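Local coordinates for Tle cognate immunity protein 4 C-terminal domain-containing protein (Pseudomonas aeruginosa PAO1, PDB 4R1D) that is the immunity protein of the type VI secretion lipase effector Tle4, which it binds, probably neutralising the toxin to protect the producing cell, at residues G27-W31 with G32-E36; H121-E124 with I125-L129. All coordinates share one frame; numbering follows the deposited sequence.

How the contacts relate
Contact 1 (27-36) is the tip of a beta hairpin and contact 2 (121-129) about two and a half turns of the helix 119-132, both in the N-terminal domain of Tli4. Contact 1 lies nearer the middle of the chain and is the more buried, while contact 2 has one flank against strands and another at the surface. Hairpin and helix meet where W31 NE1 packs on I125 CG2 at 3.9 Å, and W110 of strand 107-115 touches both. Backbone bonds run across strands in the first and along the helix in the second. Waters bridge in both, linking the two strands in contact 1 and reaching polar side chains along the helix in contact 2. R397 and G395 of the partner chain reach both contacts.

Contact 1 of 2, residues G27-W31 with G32-E36; sequences GYYLW and GDRIE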
ATOM      1  N   GLY B  27      -2.325   6.414 -18.798  1.00 15.08           N
ATOM      2  CA  GLY B  27      -2.286   7.507 -17.852  1.00 11.47           C
ATOM      3  C   GLY B  27      -1.096   8.402 -18.143  1.00 15.72           C
ATOM      4  O   GLY B  27      -0.047   7.919 -18.589  1.00 12.86           O
ATOM      5  N   TYR B  28      -1.264   9.697 -17.875  1.00 13.72           N
ATOM      6  CA  TYR B  28      -0.247  10.707 -18.157  1.00 14.41           C
ATOM      7  C   TYR B  28      -0.069  11.548 -16.922  1.00 13.38           C
ATOM      8  O   TYR B  28      -1.048  11.861 -16.244  1.00 14.70           O
ATOM      9  CB  TYR B  28      -0.688  11.599 -19.315  1.00 15.10           C
ATOM     10  CG  TYR B  28      -0.999  10.786 -20.529  1.00 14.14           C
ATOM     11  CD1 TYR B  28       0.018  10.383 -21.381  1.00 14.33           C
ATOM     12  CD2 TYR B  28      -2.297  10.386 -20.803  1.00 15.38           C
ATOM     13  CE1 TYR B  28      -0.245   9.611 -22.484  1.00 20.52           C
ATOM     14  CE2 TYR B  28      -2.580   9.608 -21.918  1.00 19.79           C
ATOM     15  CZ  TYR B  28      -1.545   9.230 -22.753  1.00 20.50           C
ATOM     16  OH  TYR B  28      -1.795   8.460 -23.864  1.00 22.17           O
ATOM     17  N   TYR B  29       1.173  11.919 -16.633  1.00 14.75           N
ATOM     18  CA  TYR B  29       1.481  12.587 -15.378  1.00 14.32           C
ATOM     19  C   TYR B  29       2.438  13.745 -15.627  1.00 14.32           C
ATOM     20  O   TYR B  29       3.453  13.584 -16.311  1.00 15.47           O
ATOM     21  CB  TYR B  29       2.113  11.584 -14.389  1.00 15.72           C
ATOM     22  CG  TYR B  29       1.345  10.283 -14.290  1.00 16.65           C
ATOM     23  CD1 TYR B  29       1.551   9.266 -15.212  1.00 15.92           C
ATOM     24  CD2 TYR B  29       0.420  10.074 -13.273  1.00 16.54           C
ATOM     25  CE1 TYR B  29       0.849   8.074 -15.136  1.00 14.43           C
ATOM     26  CE2 TYR B  29      -0.301   8.867 -13.189  1.00 15.43           C
ATOM     27  CZ  TYR B  29      -0.076   7.884 -14.122  1.00 16.03           C
ATOM     28  OH  TYR B  29      -0.764   6.693 -14.055  1.00 15.00           O
ATOM     29  N   LEU B  30       2.106  14.899 -15.053  1.00 16.56           N
ATOM     30  CA  LEU B  30       2.907  16.105 -15.199  0.65 17.49           C
ATOM     31  C   LEU B  30       3.365  16.558 -13.812  1.00 17.06           C
ATOM     32  O   LEU B  30       2.544  16.740 -12.912  1.00 16.35           O
ATOM     33  CB  LEU B  30       2.058  17.193 -15.858  0.65 19.03           C
ATOM     34  CG  LEU B  30       2.730  18.491 -16.275  0.65 21.85           C
ATOM     35  CD1 LEU B  30       3.819  18.235 -17.319  0.65 18.31           C
ATOM     36  CD2 LEU B  30       1.661  19.437 -16.802  0.65 14.76           C
ATOM     37  N   TRP B  31       4.676  16.746 -13.659  1.00 15.15           N
ATOM     38  CA  TRP B  31       5.260  17.073 -12.365  1.00 17.61           C
ATOM     39  C   TRP B  31       4.736  16.093 -11.316  1.00 17.70           C
ATOM     40  O   TRP B  31       4.509  16.449 -10.169  1.00 18.49           O
ATOM     41  CB  TRP B  31       4.984  18.537 -11.992  1.00 16.57           C
ATOM     42  CG  TRP B  31       5.594  19.495 -12.991  1.00 18.44           C
ATOM     43  CD1 TRP B  31       4.947  20.153 -13.998  1.00 21.89           C
ATOM     44  CD2 TRP B  31       6.970  19.875 -13.084  1.00 26.61           C
ATOM     45  NE1 TRP B  31       5.839  20.913 -14.718  1.00 19.94           N
ATOM     46  CE2 TRP B  31       7.088  20.762 -14.175  1.00 25.13           C
ATOM     47  CE3 TRP B  31       8.117  19.540 -12.357  1.00 24.69           C
ATOM     48  CZ2 TRP B  31       8.306  21.328 -14.550  1.00 22.73           C
ATOM     49  CZ3 TRP B  31       9.324  20.108 -12.726  1.00 28.50           C
ATOM     50  CH2 TRP B  31       9.411  20.990 -13.814  1.00 21.01           C
ATOM     51  N   GLY B  32       4.564  14.840 -11.734  1.00 17.51           N
ATOM     52  CA  GLY B  32       4.236  13.766 -10.816  1.00 18.20           C
ATOM     53  C   GLY B  32       2.756  13.533 -10.571  1.00 18.69           C
ATOM     54  O   GLY B  32       2.386  12.525  -9.985  1.00 16.34           O
ATOM     55  N   ASP B  33       1.906  14.450 -11.028  1.00 16.10           N
ATOM     56  CA  ASP B  33       0.467  14.352 -10.789  1.00 14.37           C
ATOM     57  C   ASP B  33      -0.291  14.034 -12.076  1.00 15.40           C
ATOM     58  O   ASP B  33       0.039  14.554 -13.135  1.00 16.70           O
ATOM     59  CB  ASP B  33      -0.040  15.671 -10.196  1.00 16.89           C
ATOM     60  CG  ASP B  33       0.574  15.967  -8.838  1.00 21.06           C
ATOM     61  OD1 ASP B  33       0.664  15.034  -8.011  1.00 16.96           O
ATOM     62  OD2 ASP B  33       0.978  17.121  -8.595  1.00 18.55           O
ATOM     63  N   ARG B  34      -1.309  13.185 -11.989  1.00 15.99           N
ATOM     64  CA  ARG B  34      -2.032  12.784 -13.189  1.00 14.11           C
ATOM     65  C   ARG B  34      -2.786  13.924 -13.865  1.00 14.57           C
ATOM     66  O   ARG B  34      -3.470  14.703 -13.206  1.00 14.62           O
ATOM     67  CB  ARG B  34      -3.013  11.666 -12.856  1.00 15.30           C
ATOM     68  CG  ARG B  34      -3.835  11.210 -14.054  1.00 14.49           C
ATOM     69  CD  ARG B  34      -4.505   9.882 -13.767  1.00 16.55           C
ATOM     70  NE  ARG B  34      -5.374   9.493 -14.874  1.00 14.34           N
ATOM     71  CZ  ARG B  34      -6.374   8.619 -14.775  1.00 23.01           C
ATOM     72  NH1 ARG B  34      -6.626   8.028 -13.612  1.00 18.49           N
ATOM     73  NH2 ARG B  34      -7.120   8.332 -15.843  1.00 19.09           N
ATOM     74  N   ILE B  35      -2.631  14.027 -15.184  1.00 14.28           N
ATOM     75  CA  ILE B  35      -3.495  14.887 -15.971  1.00 15.03           C
ATOM     76  C   ILE B  35      -4.577  13.982 -16.553  1.00 16.19           C
ATOM     77  O   ILE B  35      -4.311  13.124 -17.402  1.00 19.20           O
ATOM     78  CB  ILE B  35      -2.738  15.709 -17.052  1.00 16.16           C
ATOM     79  CG1 ILE B  35      -3.736  16.568 -17.841  1.00 15.10           C
ATOM     80  CG2 ILE B  35      -1.898  14.810 -17.967  1.00 18.86           C
ATOM     81  CD1 ILE B  35      -3.116  17.829 -18.449  1.00 21.15           C
ATOM     82  N   GLU B  36      -5.783  14.158 -16.027  1.00 13.21           N
ATOM     83  CA  GLU B  36      -6.925  13.292 -16.317  1.00 16.65           C
ATOM     84  C   GLU B  36      -7.849  13.911 -17.355  1.00 17.41           C
ATOM     85  O   GLU B  36      -8.300  15.047 -17.202  1.00 18.91           O
ATOM     86  CB  GLU B  36      -7.704  13.026 -15.024  1.00 18.96           C
ATOM     87  CG  GLU B  36      -8.857  12.044 -15.194  1.00 19.08           C
ATOM     88  CD  GLU B  36      -9.766  11.978 -13.977  1.00 23.84           C
ATOM     89  OE1 GLU B  36      -9.621  12.832 -13.078  1.00 23.38           O
ATOM     90  OE2 GLU B  36     -10.634  11.072 -13.927  1.00 21.05           O
TER
HETATM   91  O   HOH W   1      -4.134  10.392 -17.423  1.00 14.77           O
HETATM   92  O   HOH W   2       5.259  13.494 -14.214  1.00 16.33           O
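Y28 and I35 face each other across the hairpin, I35 N donating to Y28 O at 2.9 Å while I35 CG2 packs on Y28 CB at 3.7 Å. The next rung is a pair of bonds between L30 and D33. L30 N reaches D33 O at 2.8 Å; the return bond, D33 N to L30 O at 3.0 Å, arrives from above the carbonyl plane, 61° out of it. L30 O also accepts from W110 NE1 of the adjoining strand. Between these rungs Y29 and R34 pair without hydrogen bonds to each other: the Y29 ring leans on R34, CD2 to CB 3.8 Å, and R163 adds a cation-pi contact. One water spans Y28 N and I35 O, which do not bond directly, and so satisfies both; extended R34 brings NE to it as third partner, 3.0 Å away. A second water accepts from G32 N and gives a weak bond to Y29 O. The partner chain meets D33 OD2 with a salt bridge from R397, G32 O with Q110 and K107, and Y29 OH with N64. The whole is a beta hairpin with a two-residue loop, a type I' turn with W31 and G32 at its central positions.

Contact 2 of 2, residues H121-E124 with I125-L129; sequences HAVE and ISRAL
I125 lays its side chain over one face of the imidazole of H121, one turn earlier. Its chi1 of -71° turns CG1 back toward H121, 4.0 Å above the ring plane and offset toward the rim, while CD1 comes within 3.4 Å of H121 NE2. The same nitrogen is hydrogen-bonded to G395 O of the partner chain, so the ring joins an apolar neighbour in the helix to a polar one across the interface. I125 N bonds to H121 O at 3.1 Å, the first of the i to i+4 links across these two segments. At S126 the pattern repeats, its N reaching A122 O at 3.1 Å; a water 2.7 Å from A122 O donates to that carbonyl as well and hydrogen-bonds S126 OG, tying the hydroxyl to the backbone one turn back. S126 and A122 both touch strand 107-115. R127 N bonds to V123 O, an oxygen whose place is less sure. The R127 side chain runs beside V123, CD 4.0 Å from V123 CG1, then bends at chi2 and chi3, and NH1 bonds weakly to D73 O. It crosses E124 at roughly a right angle: E124 OE1 and R127 NE are 4.9 Å apart, linked through a water that NE holds weakly. A128 closes the set, its N bonded to E124 O at 2.9 Å. E124 OE2 pairs directly with R131, two turns further along the helix, and E124 meets R127 through water, so the E124-R127 attraction is probably weak, while H121 and I125 serve the interface.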
ATOM      1  N   HIS B 121       5.299  30.156  -8.717  1.00 25.20           N
ATOM      2  CA  HIS B 121       5.906  29.242  -9.673  1.00 24.49           C
ATOM      3  C   HIS B 121       4.879  28.245 -10.200  1.00 24.46           C
ATOM      4  O   HIS B 121       4.800  27.998 -11.404  1.00 24.40           O
ATOM      5  CB  HIS B 121       7.080  28.493  -9.048  1.00 28.73           C
ATOM      6  CG  HIS B 121       7.687  27.478  -9.963  1.00 26.26           C
ATOM      7  ND1 HIS B 121       8.235  27.813 -11.184  1.00 31.42           N
ATOM      8  CD2 HIS B 121       7.804  26.133  -9.854  1.00 27.62           C
ATOM      9  CE1 HIS B 121       8.675  26.720 -11.780  1.00 33.00           C
ATOM     10  NE2 HIS B 121       8.427  25.688 -10.994  1.00 34.43           N
ATOM     11  N   ALA B 122       4.096  27.671  -9.294  1.00 21.67           N
ATOM     12  CA  ALA B 122       3.016  26.766  -9.698  1.00 20.76           C
ATOM     13  C   ALA B 122       2.053  27.471 -10.652  1.00 23.44           C
ATOM     14  O   ALA B 122       1.627  26.903 -11.662  1.00 23.49           O
ATOM     15  CB  ALA B 122       2.267  26.261  -8.475  1.00 19.33           C
ATOM     16  N   VAL B 123       1.702  28.712 -10.333  1.00 24.31           N
ATOM     17  CA  VAL B 123       0.794  29.469 -11.186  1.00 23.40           C
ATOM     18  C   VAL B 123       1.351  29.609 -12.605  1.00 23.03           C
ATOM     19  O   VAL B 123       0.638  29.373 -13.579  1.00 25.40           O
ATOM     20  CB  VAL B 123       0.434  30.849 -10.584  1.00 21.81           C
ATOM     21  CG1 VAL B 123      -0.299  31.697 -11.599  1.00 24.09           C
ATOM     22  CG2 VAL B 123      -0.420  30.674  -9.336  1.00 23.32           C
ATOM     23  N   GLU B 124       2.627  29.953 -12.727  1.00 19.12           N
ATOM     24  CA  GLU B 124       3.227  30.115 -14.051  1.00 27.12           C
ATOM     25  C   GLU B 124       3.202  28.806 -14.847  1.00 25.27           C
ATOM     26  O   GLU B 124       2.991  28.814 -16.061  1.00 22.49           O
ATOM     27  CB  GLU B 124       4.656  30.664 -13.960  1.00 25.97           C
ATOM     28  CG  GLU B 124       5.362  30.752 -15.305  1.00 34.41           C
ATOM     29  CD  GLU B 124       4.572  31.553 -16.340  1.00 41.18           C
ATOM     30  OE1 GLU B 124       3.871  32.522 -15.958  1.00 34.58           O
ATOM     31  OE2 GLU B 124       4.653  31.208 -17.539  1.00 35.89           O
ATOM     32  N   ILE B 125       3.405  27.683 -14.164  1.00 22.35           N
ATOM     33  CA  ILE B 125       3.347  26.384 -14.827  1.00 23.48           C
ATOM     34  C   ILE B 125       1.956  26.126 -15.423  1.00 17.95           C
ATOM     35  O   ILE B 125       1.842  25.677 -16.562  1.00 23.12           O
ATOM     36  CB  ILE B 125       3.761  25.228 -13.879  1.00 22.45           C
ATOM     37  CG1 ILE B 125       5.267  25.278 -13.607  1.00 22.29           C
ATOM     38  CG2 ILE B 125       3.397  23.886 -14.491  1.00 19.84           C
ATOM     39  CD1 ILE B 125       5.725  24.320 -12.520  1.00 28.19           C
ATOM     40  N   SER B 126       0.908  26.419 -14.652  1.00 19.26           N
ATOM     41  CA  SER B 126      -0.464  26.251 -15.121  1.00 21.19           C
ATOM     42  C   SER B 126      -0.811  27.243 -16.230  1.00 25.08           C
ATOM     43  O   SER B 126      -1.497  26.887 -17.183  1.00 21.01           O
ATOM     44  CB  SER B 126      -1.456  26.371 -13.966  1.00 22.40           C
ATOM     45  OG  SER B 126      -1.415  25.205 -13.150  1.00 21.02           O
ATOM     46  N   ARG B 127      -0.345  28.483 -16.101  1.00 23.02           N
ATOM     47  CA  ARG B 127      -0.492  29.459 -17.183  1.00 28.48           C
ATOM     48  C   ARG B 127       0.095  28.903 -18.474  1.00 23.54           C
ATOM     49  O   ARG B 127      -0.527  28.965 -19.539  1.00 24.82           O
ATOM     50  CB  ARG B 127       0.235  30.770 -16.859  1.00 29.14           C
ATOM     51  CG  ARG B 127       0.022  31.324 -15.463  1.00 32.13           C
ATOM     52  CD  ARG B 127      -1.047  32.390 -15.420  1.00 34.10           C
ATOM     53  NE  ARG B 127      -0.930  33.364 -16.504  1.00 39.44           N
ATOM     54  CZ  ARG B 127      -1.895  34.225 -16.817  1.00 34.94           C
ATOM     55  NH1 ARG B 127      -3.018  34.232 -16.115  1.00 29.71           N
ATOM     56  NH2 ARG B 127      -1.743  35.076 -17.822  1.00 36.72           N
ATOM     57  N   ALA B 128       1.308  28.376 -18.375  1.00 22.79           N
ATOM     58  CA  ALA B 128       2.017  27.856 -19.536  1.00 26.66           C
ATOM     59  C   ALA B 128       1.309  26.627 -20.102  1.00 23.66           C
ATOM     60  O   ALA B 128       1.201  26.473 -21.314  1.00 21.77           O
ATOM     61  CB  ALA B 128       3.467  27.530 -19.178  1.00 24.56           C
ATOM     62  N   LEU B 129       0.826  25.758 -19.217  1.00 17.91           N
ATOM     63  CA  LEU B 129       0.060  24.592 -19.648  1.00 24.93           C
ATOM     64  C   LEU B 129      -1.142  25.011 -20.489  1.00 24.49           C
ATOM     65  O   LEU B 129      -1.421  24.416 -21.529  1.00 19.77           O
ATOM     66  CB  LEU B 129      -0.416  23.768 -18.439  1.00 21.90           C
ATOM     67  CG  LEU B 129      -1.223  22.508 -18.778  1.00 19.94           C
ATOM     68  CD1 LEU B 129      -0.472  21.618 -19.772  1.00 21.29           C
ATOM     69  CD2 LEU B 129      -1.580  21.716 -17.517  1.00 18.18           C
TER
HETATM   70  O   HOH W   3       0.912  24.285 -11.847  1.00 19.36           O
HETATM   71  O   HOH W   4       2.156  33.761 -17.709  1.00 30.95           O